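Local coordinates for protein PduO-type ATP--cob(I)alamin adenosyltransferase (Sulfolobus tokodaii, PDB 1WOZ) that probably transfers the adenosyl group of ATP to cob(I)alamin, and assembles as a trimer of mostly helical subunits, at residues 25-28 with 29-33; 120-123 with 124-127; 127-130 with 131-135. All blocks are in the same frame, centred on the assembly; numbering follows the deposited sequence.

Contact 1. Residues 25-28 with 29-33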
ATOM      1  N   VAL A  25     -19.204  -1.168   1.901  1.00 25.45           N
ATOM      2  CA  VAL A  25     -18.223  -2.235   1.707  1.00 24.02           C
ATOM      3  C   VAL A  25     -16.830  -1.665   1.439  1.00 23.53           C
ATOM      4  O   VAL A  25     -15.835  -2.175   1.961  1.00 22.34           O
ATOM      5  CB  VAL A  25     -18.642  -3.171   0.557  1.00 25.10           C
ATOM      6  CG1 VAL A  25     -17.547  -4.215   0.302  1.00 25.87           C
ATOM      7  CG2 VAL A  25     -19.953  -3.874   0.933  1.00 26.94           C
ATOM      8  N   ASN A  26     -16.763  -0.614   0.628  1.00 23.45           N
ATOM      9  CA  ASN A  26     -15.484   0.041   0.345  1.00 23.35           C
ATOM     10  C   ASN A  26     -14.880   0.717   1.593  1.00 22.34           C
ATOM     11  O   ASN A  26     -13.674   0.651   1.813  1.00 21.99           O
ATOM     12  CB  ASN A  26     -15.656   1.057  -0.784  1.00 24.87           C
ATOM     13  CG  ASN A  26     -15.562   0.415  -2.164  1.00 28.41           C
ATOM     14  OD1 ASN A  26     -14.483   0.005  -2.603  1.00 30.88           O
ATOM     15  ND2 ASN A  26     -16.690   0.319  -2.851  1.00 30.43           N
ATOM     16  N   PHE A  27     -15.710   1.365   2.410  1.00 21.18           N
ATOM     17  CA  PHE A  27     -15.231   2.010   3.627  1.00 21.10           C
ATOM     18  C   PHE A  27     -14.656   0.926   4.557  1.00 20.20           C
ATOM     19  O   PHE A  27     -13.555   1.075   5.103  1.00 19.31           O
ATOM     20  CB  PHE A  27     -16.389   2.763   4.318  1.00 21.82           C
ATOM     21  CG  PHE A  27     -15.946   3.840   5.279  1.00 20.77           C
ATOM     22  CD1 PHE A  27     -16.851   4.816   5.701  1.00 23.12           C
ATOM     23  CD2 PHE A  27     -14.639   3.883   5.778  1.00 21.93           C
ATOM     24  CE1 PHE A  27     -16.469   5.817   6.606  1.00 20.90           C
ATOM     25  CE2 PHE A  27     -14.244   4.886   6.680  1.00 21.03           C
ATOM     26  CZ  PHE A  27     -15.169   5.856   7.095  1.00 20.96           C
ATOM     27  N   LEU A  28     -15.403  -0.157   4.748  1.00 19.40           N
ATOM     28  CA  LEU A  28     -14.926  -1.259   5.582  1.00 20.17           C
ATOM     29  C   LEU A  28     -13.636  -1.845   4.983  1.00 19.19           C
ATOM     30  O   LEU A  28     -12.731  -2.229   5.719  1.00 19.38           O
ATOM     31  CB  LEU A  28     -15.994  -2.356   5.698  1.00 18.84           C
ATOM     32  CG  LEU A  28     -17.285  -1.940   6.421  1.00 18.67           C
ATOM     33  CD1 LEU A  28     -18.311  -3.096   6.335  1.00 20.89           C
ATOM     34  CD2 LEU A  28     -16.970  -1.621   7.893  1.00 19.80           C
ATOM     35  N   GLY A  29     -13.557  -1.915   3.659  1.00 19.58           N
ATOM     36  CA  GLY A  29     -12.347  -2.433   3.026  1.00 17.95           C
ATOM     37  C   GLY A  29     -11.158  -1.515   3.306  1.00 18.27           C
ATOM     38  O   GLY A  29     -10.037  -1.990   3.586  1.00 17.67           O
ATOM     39  N   ASP A  30     -11.379  -0.202   3.232  1.00 16.90           N
ATOM     40  CA  ASP A  30     -10.295   0.756   3.509  1.00 17.45           C
ATOM     41  C   ASP A  30      -9.834   0.653   4.970  1.00 17.87           C
ATOM     42  O   ASP A  30      -8.638   0.727   5.260  1.00 15.67           O
ATOM     43  CB  ASP A  30     -10.742   2.197   3.213  1.00 19.06           C
ATOM     44  CG  ASP A  30     -10.940   2.447   1.738  1.00 21.41           C
ATOM     45  OD1 ASP A  30     -10.456   1.639   0.918  1.00 20.70           O
ATOM     46  OD2 ASP A  30     -11.577   3.458   1.388  1.00 23.65           O
ATOM     47  N   LEU A  31     -10.784   0.458   5.884  1.00 16.96           N
ATOM     48  CA  LEU A  31     -10.447   0.323   7.295  1.00 17.84           C
ATOM     49  C   LEU A  31      -9.575  -0.906   7.504  1.00 16.57           C
ATOM     50  O   LEU A  31      -8.620  -0.874   8.273  1.00 16.31           O
ATOM     51  CB  LEU A  31     -11.719   0.219   8.151  1.00 16.34           C
ATOM     52  CG  LEU A  31     -12.425   1.574   8.220  1.00 18.82           C
ATOM     53  CD1 LEU A  31     -13.815   1.390   8.799  1.00 18.56           C
ATOM     54  CD2 LEU A  31     -11.603   2.559   9.067  1.00 19.75           C
ATOM     55  N   ASP A  32      -9.913  -1.996   6.821  1.00 17.51           N
ATOM     56  CA  ASP A  32      -9.127  -3.231   6.932  1.00 18.53           C
ATOM     57  C   ASP A  32      -7.697  -3.020   6.377  1.00 17.81           C
ATOM     58  O   ASP A  32      -6.711  -3.474   6.971  1.00 18.45           O
ATOM     59  CB  ASP A  32      -9.846  -4.368   6.183  1.00 18.71           C
ATOM     60  CG  ASP A  32      -9.049  -5.673   6.171  1.00 19.21           C
ATOM     61  OD1 ASP A  32      -8.476  -6.054   7.207  1.00 20.39           O
ATOM     62  OD2 ASP A  32      -9.011  -6.331   5.115  1.00 22.47           O
ATOM     63  N   GLU A  33      -7.587  -2.338   5.239  1.00 16.77           N
ATOM     64  CA  GLU A  33      -6.265  -2.088   4.670  1.00 15.92           C
ATOM     65  C   GLU A  33      -5.443  -1.272   5.675  1.00 16.30           C
ATOM     66  O   GLU A  33      -4.287  -1.583   5.956  1.00 16.17           O
ATOM     67  CB  GLU A  33      -6.384  -1.359   3.317  1.00 13.44           C
ATOM     68  CG  GLU A  33      -5.008  -1.161   2.658  1.00 15.99           C
ATOM     69  CD  GLU A  33      -5.053  -0.512   1.274  1.00 18.25           C
ATOM     70  OE1 GLU A  33      -6.149  -0.302   0.727  1.00 19.63           O
ATOM     71  OE2 GLU A  33      -3.967  -0.226   0.718  1.00 19.31           O
TER
HETATM   72  O   HOH W   1     -11.746   1.220  -1.622  1.00 32.50           O

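Contact 2. Residues 120-123 with 124-127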
ATOM      1  N   VAL A 120      -1.584   5.991   4.513  1.00 17.69           N
ATOM      2  CA  VAL A 120      -2.757   5.165   4.217  1.00 16.45           C
ATOM      3  C   VAL A 120      -3.930   5.675   5.069  1.00 17.55           C
ATOM      4  O   VAL A 120      -5.068   5.742   4.590  1.00 16.45           O
ATOM      5  CB  VAL A 120      -2.465   3.670   4.478  1.00 17.75           C
ATOM      6  CG1 VAL A 120      -3.779   2.810   4.350  1.00 15.76           C
ATOM      7  CG2 VAL A 120      -1.447   3.189   3.436  1.00 17.69           C
ATOM      8  N   ALA A 121      -3.651   6.061   6.316  1.00 15.81           N
ATOM      9  CA  ALA A 121      -4.715   6.586   7.182  1.00 17.84           C
ATOM     10  C   ALA A 121      -5.321   7.840   6.520  1.00 18.05           C
ATOM     11  O   ALA A 121      -6.541   8.044   6.530  1.00 16.58           O
ATOM     12  CB  ALA A 121      -4.152   6.928   8.561  1.00 16.18           C
ATOM     13  N   ARG A 122      -4.460   8.674   5.936  1.00 18.35           N
ATOM     14  CA  ARG A 122      -4.924   9.881   5.264  1.00 19.41           C
ATOM     15  C   ARG A 122      -5.750   9.536   4.024  1.00 19.22           C
ATOM     16  O   ARG A 122      -6.739  10.227   3.724  1.00 17.66           O
ATOM     17  CB  ARG A 122      -3.730  10.805   4.938  1.00 21.31           C
ATOM     18  CG  ARG A 122      -3.246  11.543   6.204  1.00 23.95           C
ATOM     19  CD  ARG A 122      -2.037  12.461   5.970  1.00 29.71           C
ATOM     20  NE  ARG A 122      -2.251  13.533   4.990  1.00 29.80           N
ATOM     21  CZ  ARG A 122      -2.709  14.762   5.251  1.00 34.07           C
ATOM     22  NH1 ARG A 122      -3.031  15.130   6.482  1.00 36.00           N
ATOM     23  NH2 ARG A 122      -2.802  15.656   4.268  1.00 33.79           N
ATOM     24  N   ARG A 123      -5.412   8.436   3.339  1.00 17.36           N
ATOM     25  CA  ARG A 123      -6.195   8.035   2.172  1.00 18.81           C
ATOM     26  C   ARG A 123      -7.591   7.571   2.635  1.00 19.39           C
ATOM     27  O   ARG A 123      -8.613   7.902   2.000  1.00 19.29           O
ATOM     28  CB  ARG A 123      -5.478   6.930   1.364  1.00 18.77           C
ATOM     29  CG  ARG A 123      -6.434   6.068   0.490  1.00 20.55           C
ATOM     30  CD  ARG A 123      -5.739   5.419  -0.709  1.00 20.12           C
ATOM     31  NE  ARG A 123      -4.562   4.610  -0.369  1.00 22.03           N
ATOM     32  CZ  ARG A 123      -4.599   3.323  -0.038  1.00 20.96           C
ATOM     33  NH1 ARG A 123      -5.770   2.696   0.012  1.00 21.11           N
ATOM     34  NH2 ARG A 123      -3.464   2.651   0.187  1.00 19.39           N
ATOM     35  N   VAL A 124      -7.644   6.830   3.741  1.00 18.62           N
ATOM     36  CA  VAL A 124      -8.926   6.374   4.287  1.00 18.94           C
ATOM     37  C   VAL A 124      -9.740   7.597   4.740  1.00 19.33           C
ATOM     38  O   VAL A 124     -10.957   7.654   4.526  1.00 19.87           O
ATOM     39  CB  VAL A 124      -8.729   5.410   5.498  1.00 20.17           C
ATOM     40  CG1 VAL A 124     -10.120   4.939   6.043  1.00 20.82           C
ATOM     41  CG2 VAL A 124      -7.888   4.199   5.060  1.00 20.22           C
ATOM     42  N   GLU A 125      -9.072   8.576   5.347  1.00 19.73           N
ATOM     43  CA  GLU A 125      -9.762   9.804   5.788  1.00 21.55           C
ATOM     44  C   GLU A 125     -10.420  10.522   4.597  1.00 22.32           C
ATOM     45  O   GLU A 125     -11.599  10.907   4.670  1.00 21.57           O
ATOM     46  CB  GLU A 125      -8.784  10.764   6.484  1.00 20.88           C
ATOM     47  CG  GLU A 125      -9.471  12.074   6.919  1.00 25.06           C
ATOM     48  CD  GLU A 125      -8.513  13.119   7.460  1.00 26.74           C
ATOM     49  OE1 GLU A 125      -7.285  12.866   7.511  1.00 26.01           O
ATOM     50  OE2 GLU A 125      -8.999  14.208   7.844  1.00 28.51           O
ATOM     51  N   ARG A 126      -9.670  10.708   3.504  1.00 21.72           N
ATOM     52  CA  ARG A 126     -10.232  11.347   2.306  1.00 23.13           C
ATOM     53  C   ARG A 126     -11.391  10.531   1.741  1.00 22.97           C
ATOM     54  O   ARG A 126     -12.427  11.090   1.378  1.00 24.51           O
ATOM     55  CB  ARG A 126      -9.178  11.530   1.200  1.00 23.50           C
ATOM     56  CG  ARG A 126      -8.079  12.569   1.485  1.00 24.29           C
ATOM     57  CD  ARG A 126      -7.275  12.829   0.199  1.00 24.09           C
ATOM     58  NE  ARG A 126      -6.783  11.597  -0.434  1.00 24.73           N
ATOM     59  CZ  ARG A 126      -5.717  10.893  -0.024  1.00 24.72           C
ATOM     60  NH1 ARG A 126      -5.005  11.278   1.027  1.00 21.30           N
ATOM     61  NH2 ARG A 126      -5.350   9.800  -0.682  1.00 25.82           N
ATOM     62  N   ASN A 127     -11.221   9.217   1.628  1.00 23.85           N
ATOM     63  CA  ASN A 127     -12.310   8.376   1.126  1.00 24.37           C
ATOM     64  C   ASN A 127     -13.548   8.486   2.037  1.00 24.88           C
ATOM     65  O   ASN A 127     -14.681   8.534   1.554  1.00 25.41           O
ATOM     66  CB  ASN A 127     -11.865   6.909   1.022  1.00 23.52           C
ATOM     67  CG  ASN A 127     -10.775   6.703  -0.018  1.00 26.65           C
ATOM     68  OD1 ASN A 127     -10.453   7.614  -0.783  1.00 28.30           O
ATOM     69  ND2 ASN A 127     -10.207   5.502  -0.055  1.00 25.86           N
TER
HETATM   70  O   HOH W   2      -6.416  13.191   4.729  1.00 38.29           O

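Contact 3. Residues 127-130 with 131-135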
ATOM      1  N   ASN A 127     -11.221   9.217   1.628  1.00 23.85           N
ATOM      2  CA  ASN A 127     -12.310   8.376   1.126  1.00 24.37           C
ATOM      3  C   ASN A 127     -13.548   8.486   2.037  1.00 24.88           C
ATOM      4  O   ASN A 127     -14.681   8.534   1.554  1.00 25.41           O
ATOM      5  CB  ASN A 127     -11.865   6.909   1.022  1.00 23.52           C
ATOM      6  CG  ASN A 127     -10.775   6.703  -0.018  1.00 26.65           C
ATOM      7  OD1 ASN A 127     -10.453   7.614  -0.783  1.00 28.30           O
ATOM      8  ND2 ASN A 127     -10.207   5.502  -0.055  1.00 25.86           N
ATOM      9  N   ALA A 128     -13.333   8.534   3.352  1.00 25.18           N
ATOM     10  CA  ALA A 128     -14.448   8.652   4.289  1.00 26.61           C
ATOM     11  C   ALA A 128     -15.291   9.889   3.988  1.00 28.49           C
ATOM     12  O   ALA A 128     -16.526   9.834   4.035  1.00 29.17           O
ATOM     13  CB  ALA A 128     -13.936   8.698   5.729  1.00 26.63           C
ATOM     14  N   VAL A 129     -14.637  11.008   3.689  1.00 28.95           N
ATOM     15  CA  VAL A 129     -15.355  12.229   3.347  1.00 30.38           C
ATOM     16  C   VAL A 129     -16.209  11.968   2.104  1.00 30.40           C
ATOM     17  O   VAL A 129     -17.363  12.386   2.027  1.00 30.38           O
ATOM     18  CB  VAL A 129     -14.382  13.395   3.074  1.00 30.43           C
ATOM     19  CG1 VAL A 129     -15.153  14.614   2.572  1.00 30.75           C
ATOM     20  CG2 VAL A 129     -13.641  13.752   4.355  1.00 29.96           C
ATOM     21  N   LYS A 130     -15.652  11.255   1.135  1.00 30.57           N
ATOM     22  CA  LYS A 130     -16.394  10.927  -0.075  1.00 32.25           C
ATOM     23  C   LYS A 130     -17.550   9.957   0.220  1.00 33.27           C
ATOM     24  O   LYS A 130     -18.653  10.111  -0.321  1.00 32.65           O
ATOM     25  CB  LYS A 130     -15.454  10.307  -1.110  1.00 35.04           C
ATOM     26  CG  LYS A 130     -16.122   9.800  -2.374  1.00 38.87           C
ATOM     27  CD  LYS A 130     -15.115   9.112  -3.293  1.00 42.41           C
ATOM     28  CE  LYS A 130     -14.432   7.923  -2.610  1.00 44.38           C
ATOM     29  NZ  LYS A 130     -13.418   7.253  -3.491  1.00 46.76           N
ATOM     30  N   TYR A 131     -17.319   8.967   1.078  1.00 31.00           N
ATOM     31  CA  TYR A 131     -18.372   8.004   1.382  1.00 31.81           C
ATOM     32  C   TYR A 131     -19.526   8.650   2.125  1.00 33.30           C
ATOM     33  O   TYR A 131     -20.676   8.216   1.989  1.00 32.97           O
ATOM     34  CB  TYR A 131     -17.845   6.854   2.234  1.00 29.74           C
ATOM     35  CG  TYR A 131     -16.730   6.073   1.599  1.00 27.50           C
ATOM     36  CD1 TYR A 131     -16.782   5.702   0.252  1.00 27.79           C
ATOM     37  CD2 TYR A 131     -15.632   5.671   2.356  1.00 25.51           C
ATOM     38  CE1 TYR A 131     -15.753   4.945  -0.325  1.00 26.95           C
ATOM     39  CE2 TYR A 131     -14.614   4.921   1.798  1.00 25.85           C
ATOM     40  CZ  TYR A 131     -14.670   4.560   0.465  1.00 25.30           C
ATOM     41  OH  TYR A 131     -13.637   3.822  -0.062  1.00 25.77           O
ATOM     42  N   THR A 132     -19.219   9.672   2.917  1.00 34.58           N
ATOM     43  CA  THR A 132     -20.251  10.365   3.675  1.00 38.57           C
ATOM     44  C   THR A 132     -21.276  11.003   2.745  1.00 39.69           C
ATOM     45  O   THR A 132     -22.438  11.185   3.119  1.00 40.15           O
ATOM     46  CB  THR A 132     -19.649  11.438   4.593  1.00 39.25           C
ATOM     47  OG1 THR A 132     -18.891  12.366   3.812  1.00 44.40           O
ATOM     48  CG2 THR A 132     -18.744  10.802   5.628  1.00 37.46           C
ATOM     49  N   LYS A 133     -20.847  11.332   1.531  1.00 40.91           N
ATOM     50  CA  LYS A 133     -21.753  11.923   0.554  1.00 43.34           C
ATOM     51  C   LYS A 133     -22.792  10.896   0.115  1.00 43.90           C
ATOM     52  O   LYS A 133     -23.946  11.239  -0.153  1.00 42.97           O
ATOM     53  CB  LYS A 133     -20.978  12.408  -0.668  1.00 44.61           C
ATOM     54  CG  LYS A 133     -19.848  13.355  -0.322  1.00 48.63           C
ATOM     55  CD  LYS A 133     -20.347  14.582   0.425  1.00 50.01           C
ATOM     56  CE  LYS A 133     -19.184  15.475   0.833  1.00 51.75           C
ATOM     57  NZ  LYS A 133     -18.301  15.773  -0.336  1.00 51.34           N
ATOM     58  N   GLU A 134     -22.382   9.636   0.034  1.00 43.46           N
ATOM     59  CA  GLU A 134     -23.305   8.591  -0.367  1.00 45.12           C
ATOM     60  C   GLU A 134     -24.040   7.997   0.829  1.00 44.66           C
ATOM     61  O   GLU A 134     -25.095   7.391   0.672  1.00 45.61           O
ATOM     62  CB  GLU A 134     -22.553   7.501  -1.114  1.00 47.67           C
ATOM     63  CG  GLU A 134     -21.956   7.987  -2.426  1.00 51.72           C
ATOM     64  CD  GLU A 134     -21.070   6.948  -3.083  1.00 54.02           C
ATOM     65  OE1 GLU A 134     -19.926   6.757  -2.606  1.00 54.91           O
ATOM     66  OE2 GLU A 134     -21.526   6.322  -4.071  1.00 55.51           O
ATOM     67  N   LEU A 135     -23.484   8.180   2.021  1.00 42.81           N
ATOM     68  CA  LEU A 135     -24.085   7.655   3.244  1.00 42.97           C
ATOM     69  C   LEU A 135     -24.054   8.731   4.328  1.00 43.15           C
ATOM     70  O   LEU A 135     -23.270   8.644   5.269  1.00 42.01           O
ATOM     71  CB  LEU A 135     -23.301   6.435   3.737  1.00 42.84           C
ATOM     72  CG  LEU A 135     -23.028   5.298   2.757  1.00 41.88           C
ATOM     73  CD1 LEU A 135     -22.082   4.304   3.406  1.00 43.07           C
ATOM     74  CD2 LEU A 135     -24.335   4.621   2.364  1.00 43.22           C
TER

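Contact 1. Residues 25-28 with 29-33
Asn26 and Asp30, one turn apart on helix 23-44, are joined by a water. It donates to Asn26 OD1 at 3.2 Å and to Asp30 OD1 at 2.9 Å. Their backbones are joined as well: Asp30 N gives its hydrogen to Asn26 O at 2.8 Å. The CG of Asp30 lies beside its own backbone N (chi1 -69°), which sets the carboxylate back against the preceding turn, with CG 3.3 Å from Asn26 O. The apolar pair is Phe27 and Leu31. Leu31 CD1 comes to 4.0 Å from Phe27 CD2, meeting the ring at a slant. Leu31 CG sits 3.4 Å from Phe27 O. Leu28 CD2 approaches Leu31 CD1 more loosely.

The next shell fixes these groups. Asp30 OD2 accepts hydrogen bonds from Tyr131 OH and Asn127 ND2 of helix 109-134. Asn26 ND2 bonds to Ser22 O, and Asn26 OD1 to Arg126 NE of the second subunit. Phe27 and Leu31 also pack on Leu68 of helix 48-69. Asp32 turns the other way: its OD1 forms a salt bridge with Arg118 of the second subunit, and its side chain touches the bound POG.

Asp30 is buried, yet both carboxylate oxygens have donors. Its charge is probably offset by these bonds and, weakly, by the more distant Arg126 of the second subunit.

Contact 2. Residues 120-123 with 124-127
Backbone bonds tie Val120, Ala121, Arg122 and Arg123 to the residues four places on. Val124 N meets Val120 O at 2.9 Å, and Asn127 N meets Arg123 O at 2.9 Å. Arg122 O takes a second donor besides Arg126 N: a water at 3.1 Å, which also donates weakly to Glu125 OE1.

The Arg126 guanidinium and the Asn127 amide pack against the Arg123 chain. The Arg126 chain bends at chi3 (-52°) and folds its guanidinium back over the preceding turn. Arg123 CA lies over one face of that group, 3.6 Å from Arg126 CZ. Arg126 NH2 is 3.5 Å from Arg123 CB. Arg123 and Asn127 run side by side in the same direction, with their guanidinium and amide planes 48° apart. Asn127 ND2 is 3.9 Å from Arg123 CG and hydrogen-bonds to Asp30 of helix 23-44. The purely apolar pair is Val120 CG1 with Val124 CG2, at 4.4 Å.

Arg123, Arg126 and Glu125 find partners elsewhere. Arg123 NH2 forms salt bridges with Glu33 of its own chain and Glu33 of the third subunit. Arg126 NE bonds to Asn26 of the third subunit, and Glu125 OE2 pairs with Lys20 of that subunit and with Asn147.

This part of helix 109-134 packs Val120, Ala121 and Val124 on helix 23-44. Val124 also meets Leu146 of helix 140-163, while the arginines face the neighbouring subunits.

Contact 3. Residues 127-130 with 131-135
Tyr131 N donates to Asn127 O at 2.7 Å, nearly in line with the carbonyl bond, whereas Lys133 N reaches back only three residues to Lys130 O, from 62° out of the carbonyl plane.

The Tyr131 ring lies over that same Asn127 carbonyl. Asn127 O sits 3.1 Å above the ring plane, offset toward the rim near CG and CD2. The Asn127 side chain runs alongside the ring and points the same way. Its CB touches Tyr131 CE2 at 3.5 Å, and its amide plane stands 65° from the ring plane. CG of Tyr131 lies anti to its carbonyl carbon (chi1 -59°), and this carries the ring back along the preceding turn. The Lys130 chain bends at its third torsion, bringing its CE to 4.0 Å from Tyr131 CE1. The methylene meets the ring carbon at a slant.

Tyr131 OH and Asn127 ND2 end on one acceptor, Asp30 OD2 of helix 23-44. The ring also meets that of Phe27, the two planes inclined to each other. With a leucine here, Asp30 would probably lose the hydroxyl donor on its buried carboxylate, and the ring packing against Asn127 and Phe27 would be lost.

Farther along, Lys133 lays its aliphatic chain against the previous turn. Its CB is 3.3 Å from Lys130 O, and its CG is 3.6 Å from Val129 O. Ala128, on another side of the helix, packs on Phe27 and on Ile143 of helix 140-163.

Leu135 N still bonds to Tyr131 O at 2.8 Å, but Leu135 itself has left helical angles. The arrangement is that of a helix C-terminus, here packed against the start of helix 23-44 in an antiparallel pair of the helical bundle.

In the fold
Asp30 is where the three contacts meet. In contact 1 it belongs to helix 23-44. Its OD2 lies 2.9 Å from ND2 of Asn127, the residue shared by contacts 2 and 3, and 2.5 Å from Tyr131 OH in contact 3. A salt bridge, Glu33 OE2 to Arg123 NH2 at 3.0 Å, joins contacts 1 and 2. Apolar packing joins contacts 1 and 3, with Phe27 CZ 3.4 Å from Ala128 CB. The three centres lie about 10 to 12 Å apart. Asp32 lines the pocket of a bound POG, its side chain about 4 Å away. The side chain of Arg122 is about 7 Å from a POG, and that of Tyr131 about 12 Å.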